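Long-range contact in mandelate racemase/muconate lactonizing enzyme-like protein (Rubrobacter xylanophilus DSM 9941, PDB 2QQ6), which is a magnesium-binding member of the enolase superfamily, probably a lyase, whose exact reaction and substrate are not established: residues 144-158 against 195-207. Numbering follows the deposited sequence.
Sequences LFEEGSNEEYIAVAR and AMVARVAAVREAV
Arg199 lays its guanidinium flat on the ring of Tyr153, a worked example of how a buried arginine of one helix is held by the neighbouring helix and the loop before it. The planes are 14° apart, and CZ of Arg199 sits 3.8 Å from the centroid of the Tyr153 ring, over the face, in cation-pi geometry. CG of Arg199 starts anti to the backbone N (chi1 179°), and bends at chi2 and chi3 then fold the chain so that the group reaches the ring broadside. Against the opposite face of the guanidinium rests CD1 of Leu144, offset toward the rim. Asn150 comes in at the edge: its OD1 takes a weak hydrogen bond from NE of Arg199 (3.5 Å). NH2 of Arg199 also lies 2.8 Å from the carbonyl O of Leu144, an oxygen that accepts a hydrogen bond from OG of Ser149, nearly in line with its C=O bond.

Apolar contacts continue on both sides of the arginine. On one, CD2 of Leu144 meets CG of selenomethionine Met196, the side chains crossing at about a right angle. Toward the end of helix 195-207, CG2 of Ile154 packs on CB of Ala206, and CB of Ala157 touches CG1 of Val203 and, at 3.7 Å, CG2 of Val207. The axes of the two helical segments approach to 9.4 Å and cross at -39°. Tyr153 and Val203 both also touch Leu170 of strand 167-171. Helices 149-162 and 190-207, joined through that strand and packed side by side outside the parallel strands, are characteristic of the (beta/alpha)-barrel domain of the enolase superfamily.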
loop_
_atom_site.group_PDB
_atom_site.type_symbol
_atom_site.label_atom_id
_atom_site.label_comp_id
_atom_site.label_asym_id
_atom_site.label_seq_id
_atom_site.Cartn_x
_atom_site.Cartn_y
_atom_site.Cartn_z
ATOM N N LEU B 144 -22.190 -19.519 -4.969
ATOM C CA LEU B 144 -22.945 -20.219 -3.915
ATOM C C LEU B 144 -24.196 -20.949 -4.409
ATOM O O LEU B 144 -24.114 -22.103 -4.827
ATOM C CB LEU B 144 -23.330 -19.224 -2.787
ATOM C CG LEU B 144 -24.338 -19.519 -1.654
ATOM C CD1 LEU B 144 -24.004 -20.791 -0.901
ATOM C CD2 LEU B 144 -24.324 -18.339 -0.706
ATOM N N PHE B 145 -25.348 -20.285 -4.363
ATOM C CA PHE B 145 -26.596 -20.903 -4.802
ATOM C C PHE B 145 -26.574 -21.314 -6.269
ATOM O O PHE B 145 -25.916 -20.698 -7.101
ATOM C CB PHE B 145 -27.763 -19.965 -4.551
ATOM N N GLU B 146 -27.325 -22.357 -6.577
ATOM C CA GLU B 146 -27.400 -22.885 -7.923
ATOM C C GLU B 146 -28.136 -24.205 -7.766
ATOM O O GLU B 146 -28.534 -24.566 -6.657
ATOM C CB GLU B 146 -25.983 -23.106 -8.464
ATOM C CG GLU B 146 -25.904 -23.785 -9.825
ATOM C CD GLU B 146 -25.309 -25.201 -9.759
ATOM O OE1 GLU B 146 -25.902 -26.087 -9.093
ATOM O OE2 GLU B 146 -24.241 -25.426 -10.377
ATOM N N GLU B 147 -28.335 -24.910 -8.872
ATOM C CA GLU B 147 -29.012 -26.203 -8.858
ATOM C C GLU B 147 -28.714 -26.933 -7.559
ATOM O O GLU B 147 -29.529 -26.933 -6.636
ATOM C CB GLU B 147 -28.549 -27.037 -10.071
ATOM C CG GLU B 147 -28.729 -28.571 -9.985
ATOM C CD GLU B 147 -30.177 -29.045 -9.759
ATOM O OE1 GLU B 147 -30.398 -30.279 -9.813
ATOM O OE2 GLU B 147 -31.086 -28.209 -9.524
ATOM N N GLY B 148 -27.533 -27.536 -7.498
ATOM C CA GLY B 148 -27.114 -28.263 -6.317
ATOM C C GLY B 148 -25.610 -28.156 -6.227
ATOM O O GLY B 148 -24.899 -29.116 -6.483
ATOM N N SER B 149 -25.126 -26.971 -5.884
ATOM C CA SER B 149 -23.696 -26.734 -5.760
ATOM C C SER B 149 -23.160 -27.509 -4.558
ATOM O O SER B 149 -22.053 -28.047 -4.589
ATOM C CB SER B 149 -23.437 -25.238 -5.573
ATOM O OG SER B 149 -24.162 -24.475 -6.526
ATOM N N ASN B 150 -23.960 -27.559 -3.501
ATOM C CA ASN B 150 -23.589 -28.266 -2.287
ATOM C C ASN B 150 -22.947 -29.599 -2.625
ATOM O O ASN B 150 -21.984 -30.021 -1.982
ATOM C CB ASN B 150 -24.832 -28.475 -1.442
ATOM C CG ASN B 150 -25.567 -27.186 -1.199
ATOM O OD1 ASN B 150 -25.207 -26.408 -0.310
ATOM N ND2 ASN B 150 -26.590 -26.928 -2.017
ATOM N N GLU B 151 -23.492 -30.262 -3.640
ATOM C CA GLU B 151 -22.961 -31.542 -4.092
ATOM C C GLU B 151 -21.492 -31.332 -4.468
ATOM O O GLU B 151 -20.590 -31.904 -3.855
ATOM C CB GLU B 151 -23.728 -32.047 -5.330
ATOM C CG GLU B 151 -25.126 -32.635 -5.090
ATOM C CD GLU B 151 -25.777 -33.187 -6.387
ATOM O OE1 GLU B 151 -25.128 -33.980 -7.116
ATOM O OE2 GLU B 151 -26.946 -32.839 -6.679
ATOM N N GLU B 152 -21.271 -30.496 -5.477
ATOM C CA GLU B 152 -19.932 -30.204 -5.963
ATOM C C GLU B 152 -18.945 -29.919 -4.838
ATOM O O GLU B 152 -17.798 -30.365 -4.871
ATOM C CB GLU B 152 -19.965 -29.009 -6.926
ATOM C CG GLU B 152 -20.611 -29.282 -8.293
ATOM C CD GLU B 152 -22.078 -29.693 -8.203
ATOM O OE1 GLU B 152 -22.860 -28.947 -7.568
ATOM O OE2 GLU B 152 -22.447 -30.754 -8.775
ATOM N N TYR B 153 -19.387 -29.184 -3.829
ATOM C CA TYR B 153 -18.488 -28.862 -2.738
ATOM C C TYR B 153 -18.171 -30.040 -1.842
ATOM O O TYR B 153 -17.032 -30.196 -1.413
ATOM C CB TYR B 153 -19.032 -27.669 -1.941
ATOM C CG TYR B 153 -19.012 -26.409 -2.777
ATOM C CD1 TYR B 153 -20.071 -26.104 -3.629
ATOM C CD2 TYR B 153 -17.869 -25.607 -2.831
ATOM C CE1 TYR B 153 -19.991 -25.043 -4.521
ATOM C CE2 TYR B 153 -17.779 -24.550 -3.721
ATOM C CZ TYR B 153 -18.842 -24.274 -4.567
ATOM O OH TYR B 153 -18.757 -23.254 -5.487
ATOM N N ILE B 154 -19.162 -30.879 -1.567
ATOM C CA ILE B 154 -18.923 -32.046 -0.733
ATOM C C ILE B 154 -17.934 -32.975 -1.463
ATOM O O ILE B 154 -17.090 -33.635 -0.849
ATOM C CB ILE B 154 -20.244 -32.801 -0.433
ATOM C CG1 ILE B 154 -21.217 -31.886 0.307
ATOM C CG2 ILE B 154 -19.972 -34.018 0.433
ATOM C CD1 ILE B 154 -22.490 -32.591 0.777
ATOM N N ALA B 155 -18.041 -33.006 -2.787
ATOM C CA ALA B 155 -17.162 -33.835 -3.595
ATOM C C ALA B 155 -15.733 -33.413 -3.321
ATOM O O ALA B 155 -14.890 -34.227 -2.962
ATOM C CB ALA B 155 -17.484 -33.673 -5.079
ATOM N N VAL B 156 -15.459 -32.130 -3.485
ATOM C CA VAL B 156 -14.117 -31.644 -3.243
ATOM C C VAL B 156 -13.699 -31.903 -1.802
ATOM O O VAL B 156 -12.639 -32.479 -1.557
ATOM C CB VAL B 156 -14.016 -30.153 -3.553
ATOM C CG1 VAL B 156 -12.619 -29.645 -3.232
ATOM C CG2 VAL B 156 -14.345 -29.924 -5.022
ATOM N N ALA B 157 -14.529 -31.489 -0.847
ATOM C CA ALA B 157 -14.221 -31.707 0.565
ATOM C C ALA B 157 -13.632 -33.103 0.743
ATOM O O ALA B 157 -12.542 -33.266 1.287
ATOM C CB ALA B 157 -15.471 -31.567 1.399
ATOM N N ARG B 158 -14.363 -34.106 0.266
ATOM C CA ARG B 158 -13.937 -35.504 0.346
ATOM C C ARG B 158 -12.689 -35.776 -0.474
ATOM O O ARG B 158 -11.856 -36.603 -0.100
ATOM C CB ARG B 158 -15.067 -36.412 -0.128
ATOM C CG ARG B 158 -16.197 -36.414 0.844
ATOM C CD ARG B 158 -17.366 -37.199 0.363
ATOM N NE ARG B 158 -18.224 -37.511 1.495
ATOM C CZ ARG B 158 -19.479 -37.912 1.384
ATOM N NH1 ARG B 158 -20.017 -38.041 0.177
ATOM N NH2 ARG B 158 -20.188 -38.187 2.476
ATOM N N ALA B 195 -29.092 -19.716 2.829
ATOM C CA ALA B 195 -28.296 -20.335 1.783
ATOM C C ALA B 195 -26.887 -20.608 2.280
ATOM O O ALA B 195 -26.345 -21.691 2.078
ATOM C CB ALA B 195 -28.252 -19.434 0.558
HETATM N N MSE B 196 -26.302 -19.618 2.937
HETATM C CA MSE B 196 -24.946 -19.747 3.448
HETATM C C MSE B 196 -24.780 -20.817 4.529
HETATM O O MSE B 196 -23.853 -21.636 4.475
HETATM C CB MSE B 196 -24.472 -18.396 3.961
HETATM C CG MSE B 196 -24.231 -17.410 2.843
HETATM SE SE MSE B 196 -24.279 -15.533 3.458
HETATM C CE MSE B 196 -22.541 -15.493 4.398
ATOM N N VAL B 197 -25.672 -20.804 5.512
ATOM C CA VAL B 197 -25.614 -21.786 6.578
ATOM C C VAL B 197 -25.804 -23.177 5.976
ATOM O O VAL B 197 -25.249 -24.170 6.457
ATOM C CB VAL B 197 -26.717 -21.543 7.609
ATOM C CG1 VAL B 197 -26.595 -22.539 8.733
ATOM C CG2 VAL B 197 -26.625 -20.131 8.132
ATOM N N ALA B 198 -26.589 -23.238 4.909
ATOM C CA ALA B 198 -26.851 -24.505 4.256
ATOM C C ALA B 198 -25.553 -25.069 3.728
ATOM O O ALA B 198 -25.269 -26.253 3.910
ATOM C CB ALA B 198 -27.843 -24.317 3.122
ATOM N N ARG B 199 -24.765 -24.217 3.077
ATOM C CA ARG B 199 -23.497 -24.657 2.526
ATOM C C ARG B 199 -22.660 -25.223 3.659
ATOM O O ARG B 199 -22.079 -26.304 3.549
ATOM C CB ARG B 199 -22.760 -23.492 1.853
ATOM C CG ARG B 199 -21.401 -23.874 1.260
ATOM C CD ARG B 199 -21.502 -25.055 0.271
ATOM N NE ARG B 199 -22.233 -24.719 -0.953
ATOM C CZ ARG B 199 -21.851 -23.775 -1.811
ATOM N NH1 ARG B 199 -20.740 -23.074 -1.579
ATOM N NH2 ARG B 199 -22.584 -23.523 -2.890
ATOM N N VAL B 200 -22.628 -24.492 4.765
ATOM C CA VAL B 200 -21.856 -24.918 5.909
ATOM C C VAL B 200 -22.348 -26.284 6.373
ATOM O O VAL B 200 -21.605 -27.262 6.329
ATOM C CB VAL B 200 -21.953 -23.887 7.059
ATOM C CG1 VAL B 200 -20.933 -24.200 8.139
ATOM C CG2 VAL B 200 -21.707 -22.495 6.521
ATOM N N ALA B 201 -23.609 -26.366 6.783
ATOM C CA ALA B 201 -24.160 -27.635 7.267
ATOM C C ALA B 201 -23.833 -28.826 6.370
ATOM O O ALA B 201 -23.352 -29.858 6.833
ATOM C CB ALA B 201 -25.660 -27.509 7.432
ATOM N N ALA B 202 -24.093 -28.657 5.079
ATOM C CA ALA B 202 -23.869 -29.686 4.074
ATOM C C ALA B 202 -22.474 -30.262 4.092
ATOM O O ALA B 202 -22.284 -31.473 3.973
ATOM C CB ALA B 202 -24.157 -29.120 2.700
ATOM N N VAL B 203 -21.490 -29.388 4.226
ATOM C CA VAL B 203 -20.110 -29.832 4.224
ATOM C C VAL B 203 -19.726 -30.495 5.549
ATOM O O VAL B 203 -19.011 -31.499 5.572
ATOM C CB VAL B 203 -19.177 -28.646 3.905
ATOM C CG1 VAL B 203 -17.761 -29.131 3.677
ATOM C CG2 VAL B 203 -19.685 -27.938 2.670
ATOM N N ARG B 204 -20.219 -29.950 6.652
ATOM C CA ARG B 204 -19.905 -30.519 7.954
ATOM C C ARG B 204 -20.425 -31.959 8.096
ATOM O O ARG B 204 -19.657 -32.878 8.396
ATOM C CB ARG B 204 -20.479 -29.621 9.070
ATOM C CG ARG B 204 -20.389 -30.212 10.477
ATOM C CD ARG B 204 -18.964 -30.629 10.840
ATOM N NE ARG B 204 -18.144 -29.490 11.244
ATOM C CZ ARG B 204 -16.826 -29.532 11.432
ATOM N NH1 ARG B 204 -16.150 -30.663 11.252
ATOM N NH2 ARG B 204 -16.187 -28.434 11.811
ATOM N N GLU B 205 -21.725 -32.147 7.866
ATOM C CA GLU B 205 -22.354 -33.460 7.988
ATOM C C GLU B 205 -21.674 -34.498 7.119
ATOM O O GLU B 205 -21.645 -35.675 7.451
ATOM C CB GLU B 205 -23.842 -33.382 7.618
ATOM C CG GLU B 205 -24.612 -34.701 7.812
ATOM C CD GLU B 205 -26.120 -34.576 7.529
ATOM O OE1 GLU B 205 -26.852 -35.587 7.680
ATOM O OE2 GLU B 205 -26.576 -33.468 7.157
ATOM N N ALA B 206 -21.117 -34.055 6.005
ATOM C CA ALA B 206 -20.455 -34.967 5.089
ATOM C C ALA B 206 -19.099 -35.453 5.567
ATOM O O ALA B 206 -18.871 -36.661 5.687
ATOM C CB ALA B 206 -20.309 -34.311 3.724
ATOM N N VAL B 207 -18.211 -34.509 5.847
ATOM C CA VAL B 207 -16.862 -34.850 6.250
ATOM C C VAL B 207 -16.661 -35.348 7.665
ATOM O O VAL B 207 -15.694 -36.045 7.937
ATOM C CB VAL B 207 -15.922 -33.677 6.025
ATOM C CG1 VAL B 207 -14.502 -34.144 6.144
ATOM C CG2 VAL B 207 -16.155 -33.089 4.649
#